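Local structure of VIN1 (Oscarella pearsei, 6BFI) at residues L647-R659 with K696-Y708. The protein binds actin filaments and may play a role in cell-cell adhesion, as a sponge member of the vinculin/alpha-catenin family. Numbering follows the deposited sequence.
Sequences LPAEMQEAEEMLR and KQMARKMAMMSKY
E655 OE2 receives two nitrogens of R700 side-on, NE at 2.6 Å and NH2 at 2.8 Å, both with the oxygen almost in the guanidinium plane. NE meets the anti lone pair, whereas NH2 comes from above the carboxylate, whose plane is turned 45° from the guanidinium. The other oxygen, OE1, takes R659 NE on its syn side, and R700 NH1 turns back along its own helix to Q697 OE1, which probably helps to limit rotation of the guanidinium. R659 lies near K696 NZ, but D682 forms salt bridges with both, which probably offsets their like charges.

The helical segments 649-659 and 696-708 cross nearly perpendicularly, at 86°, with axes 8.6 Å apart. The small A654 lies at the crossing, where its methyl carbon CB is 3.5 Å from R700 CB, consistent with the close approach. Two knobs-into-holes contacts meet here: M651 sits among Q697, R700, K701 and M704, while M704 fills the hole formed by E650, E653, A654 and M657. The bend at chi2 (-48°) turns M704 SD to M657 CE at 3.6 Å, and a further bend at chi3 sends M704 CE toward the E650 and E653 side chains. L658 spreads its two methyls, CD1 to A699 CB and CD2 to A703 CB, each at 4.0 Å.

Farther along, Y708 OH donates to the anti lone pair of E650 OE2 at 3.1 Å, an oxygen that also forms a salt bridge with R724 of helix 718-745. The contact thus lays a short helix across helix 690-710 of the vinculin-family helical fold, with a methionine-rich apolar centre between two polar groups that probably fix its orientation.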
# COMPACT_ATOMS: atom_id res chain seq x y z
N LEU A 647 3.83 -1.43 39.15
CA LEU A 647 4.13 -2.43 38.13
C LEU A 647 4.73 -3.70 38.74
O LEU A 647 5.46 -3.63 39.73
CB LEU A 647 5.09 -1.87 37.08
CG LEU A 647 4.55 -0.78 36.15
CD1 LEU A 647 5.61 -0.39 35.13
CD2 LEU A 647 3.28 -1.25 35.45
N PRO A 648 4.41 -4.85 38.15
CA PRO A 648 5.06 -6.09 38.58
C PRO A 648 6.56 -6.05 38.30
O PRO A 648 7.05 -5.23 37.52
CB PRO A 648 4.37 -7.17 37.74
CG PRO A 648 3.82 -6.43 36.56
CD PRO A 648 3.44 -5.08 37.07
N ALA A 649 7.29 -6.95 38.97
CA ALA A 649 8.74 -6.96 38.85
C ALA A 649 9.20 -7.16 37.41
O ALA A 649 10.22 -6.60 37.00
CB ALA A 649 9.33 -8.04 39.75
N GLU A 650 8.45 -7.94 36.64
CA GLU A 650 8.81 -8.20 35.25
C GLU A 650 8.74 -6.92 34.42
O GLU A 650 9.72 -6.52 33.77
CB GLU A 650 7.90 -9.28 34.67
CG GLU A 650 8.59 -10.28 33.77
CD GLU A 650 7.70 -11.47 33.44
OE1 GLU A 650 6.53 -11.47 33.87
OE2 GLU A 650 8.17 -12.39 32.74
N MET A 651 7.58 -6.27 34.43
CA MET A 651 7.41 -5.05 33.65
C MET A 651 8.23 -3.90 34.21
O MET A 651 8.58 -2.97 33.48
CB MET A 651 5.93 -4.67 33.59
CG MET A 651 5.03 -5.77 33.04
SD MET A 651 5.41 -6.23 31.34
CE MET A 651 6.36 -7.73 31.56
N GLN A 652 8.53 -3.93 35.51
CA GLN A 652 9.40 -2.91 36.10
C GLN A 652 10.83 -3.06 35.60
O GLN A 652 11.47 -2.07 35.21
CB GLN A 652 9.34 -2.98 37.62
CG GLN A 652 10.46 -2.22 38.33
CD GLN A 652 10.37 -0.72 38.16
OE1 GLN A 652 9.30 -0.18 37.84
NE2 GLN A 652 11.48 -0.03 38.36
N GLU A 653 11.35 -4.29 35.61
CA GLU A 653 12.67 -4.53 35.06
C GLU A 653 12.72 -4.18 33.58
O GLU A 653 13.72 -3.64 33.09
CB GLU A 653 13.08 -5.99 35.27
CG GLU A 653 14.44 -6.34 34.69
CD GLU A 653 14.75 -7.82 34.77
OE1 GLU A 653 14.01 -8.54 35.48
OE2 GLU A 653 15.72 -8.26 34.13
N ALA A 654 11.64 -4.47 32.85
CA ALA A 654 11.58 -4.08 31.44
C ALA A 654 11.55 -2.57 31.28
O ALA A 654 12.11 -2.04 30.30
CB ALA A 654 10.37 -4.72 30.77
N GLU A 655 10.92 -1.85 32.21
CA GLU A 655 10.95 -0.39 32.18
C GLU A 655 12.37 0.12 32.37
O GLU A 655 12.84 1.00 31.64
CB GLU A 655 10.03 0.18 33.26
CG GLU A 655 8.57 0.29 32.85
CD GLU A 655 8.27 1.59 32.13
OE1 GLU A 655 8.85 2.63 32.50
OE2 GLU A 655 7.45 1.57 31.19
N GLU A 656 13.08 -0.42 33.37
CA GLU A 656 14.46 -0.01 33.59
C GLU A 656 15.34 -0.34 32.39
O GLU A 656 16.24 0.43 32.05
CB GLU A 656 15.02 -0.68 34.85
CG GLU A 656 14.44 -0.14 36.14
CD GLU A 656 15.25 -0.54 37.35
OE1 GLU A 656 16.33 -1.14 37.16
OE2 GLU A 656 14.82 -0.24 38.49
N MET A 657 15.08 -1.47 31.72
CA MET A 657 15.84 -1.81 30.53
C MET A 657 15.57 -0.82 29.40
O MET A 657 16.50 -0.35 28.74
CB MET A 657 15.52 -3.23 30.08
CG MET A 657 16.09 -4.33 30.97
SD MET A 657 16.06 -5.93 30.15
CE MET A 657 14.37 -6.00 29.58
N LEU A 658 14.29 -0.51 29.16
CA LEU A 658 13.93 0.35 28.04
C LEU A 658 14.24 1.82 28.28
O LEU A 658 14.26 2.60 27.32
CB LEU A 658 12.45 0.18 27.71
CG LEU A 658 12.09 -1.15 27.04
CD1 LEU A 658 10.61 -1.21 26.69
CD2 LEU A 658 12.95 -1.37 25.80
N ARG A 659 14.47 2.22 29.53
CA ARG A 659 14.90 3.58 29.82
C ARG A 659 16.40 3.69 30.06
O ARG A 659 16.93 4.80 30.12
CB ARG A 659 14.13 4.14 31.02
CG ARG A 659 12.64 4.23 30.76
CD ARG A 659 11.90 5.02 31.82
NE ARG A 659 10.49 5.15 31.48
CZ ARG A 659 10.00 6.08 30.67
NH1 ARG A 659 10.81 6.97 30.11
NH2 ARG A 659 8.69 6.13 30.42
N LYS A 696 2.84 0.27 25.31
CA LYS A 696 3.98 0.31 26.22
C LYS A 696 4.18 -1.04 26.89
O LYS A 696 5.30 -1.56 26.96
CB LYS A 696 3.80 1.41 27.26
CG LYS A 696 4.48 2.73 26.91
CD LYS A 696 4.26 3.75 28.01
CE LYS A 696 5.07 5.01 27.76
NZ LYS A 696 4.83 6.05 28.81
N GLN A 697 3.09 -1.63 27.40
CA GLN A 697 3.18 -2.96 28.00
C GLN A 697 3.74 -3.97 27.01
O GLN A 697 4.58 -4.81 27.37
CB GLN A 697 1.80 -3.39 28.50
CG GLN A 697 1.79 -4.70 29.28
CD GLN A 697 2.14 -4.53 30.75
OE1 GLN A 697 2.85 -3.60 31.13
NE2 GLN A 697 1.62 -5.43 31.58
N MET A 698 3.29 -3.91 25.75
CA MET A 698 3.78 -4.83 24.74
C MET A 698 5.27 -4.63 24.49
O MET A 698 6.01 -5.60 24.26
CB MET A 698 2.99 -4.66 23.44
CG MET A 698 3.26 -5.72 22.40
SD MET A 698 2.19 -5.55 20.95
CE MET A 698 0.60 -5.36 21.74
N ALA A 699 5.74 -3.38 24.52
CA ALA A 699 7.17 -3.12 24.36
C ALA A 699 7.96 -3.72 25.52
O ALA A 699 9.00 -4.36 25.30
CB ALA A 699 7.41 -1.61 24.26
N ARG A 700 7.49 -3.51 26.75
CA ARG A 700 8.15 -4.11 27.91
C ARG A 700 8.25 -5.63 27.75
O ARG A 700 9.33 -6.22 27.91
CB ARG A 700 7.39 -3.76 29.19
CG ARG A 700 7.23 -2.27 29.45
CD ARG A 700 6.44 -2.03 30.73
NE ARG A 700 6.12 -0.61 30.93
CZ ARG A 700 4.90 -0.09 30.83
NH1 ARG A 700 3.87 -0.87 30.53
NH2 ARG A 700 4.72 1.20 31.03
N LYS A 701 7.13 -6.27 27.43
CA LYS A 701 7.12 -7.72 27.25
C LYS A 701 8.08 -8.15 26.15
O LYS A 701 8.78 -9.17 26.30
CB LYS A 701 5.70 -8.19 26.93
CG LYS A 701 4.70 -7.98 28.07
CD LYS A 701 3.29 -8.35 27.64
CE LYS A 701 2.31 -8.25 28.79
NZ LYS A 701 2.66 -9.19 29.90
N MET A 702 8.15 -7.40 25.06
CA MET A 702 9.05 -7.77 23.96
C MET A 702 10.51 -7.65 24.37
O MET A 702 11.35 -8.46 23.96
CB MET A 702 8.76 -6.92 22.73
CG MET A 702 9.54 -7.33 21.49
SD MET A 702 9.05 -8.93 20.79
CE MET A 702 7.43 -8.53 20.13
N ALA A 703 10.84 -6.64 25.19
CA ALA A 703 12.19 -6.54 25.73
C ALA A 703 12.51 -7.73 26.63
O ALA A 703 13.62 -8.28 26.58
CB ALA A 703 12.35 -5.23 26.51
N MET A 704 11.54 -8.15 27.45
CA MET A 704 11.74 -9.35 28.26
C MET A 704 11.99 -10.56 27.37
O MET A 704 12.85 -11.40 27.69
CB MET A 704 10.54 -9.59 29.17
CG MET A 704 10.30 -8.48 30.17
SD MET A 704 11.81 -8.02 31.04
CE MET A 704 12.20 -9.54 31.91
N MET A 705 11.26 -10.67 26.25
CA MET A 705 11.52 -11.77 25.32
C MET A 705 12.94 -11.72 24.80
O MET A 705 13.63 -12.74 24.75
CB MET A 705 10.53 -11.74 24.15
CG MET A 705 10.94 -12.71 23.04
SD MET A 705 9.86 -12.81 21.60
CE MET A 705 8.35 -13.39 22.36
N SER A 706 13.41 -10.53 24.40
CA SER A 706 14.79 -10.39 23.97
C SER A 706 15.75 -10.94 25.01
O SER A 706 16.64 -11.74 24.70
CB SER A 706 15.10 -8.92 23.68
OG SER A 706 16.48 -8.72 23.41
N LYS A 707 15.56 -10.53 26.27
CA LYS A 707 16.41 -11.03 27.35
C LYS A 707 16.34 -12.55 27.46
O LYS A 707 17.35 -13.21 27.74
CB LYS A 707 16.02 -10.37 28.67
CG LYS A 707 16.75 -10.91 29.89
CD LYS A 707 16.45 -10.09 31.13
CE LYS A 707 17.05 -10.72 32.37
NZ LYS A 707 16.42 -12.03 32.68
N TYR A 708 15.16 -13.13 27.24
CA TYR A 708 15.01 -14.57 27.41
C TYR A 708 15.61 -15.37 26.26
O TYR A 708 16.12 -16.47 26.48
CB TYR A 708 13.53 -14.92 27.58
CG TYR A 708 12.92 -14.31 28.83
CD1 TYR A 708 13.70 -14.08 29.96
CD2 TYR A 708 11.58 -13.96 28.87
CE1 TYR A 708 13.16 -13.53 31.10
CE2 TYR A 708 11.03 -13.40 30.01
CZ TYR A 708 11.82 -13.19 31.12
OH TYR A 708 11.27 -12.64 32.25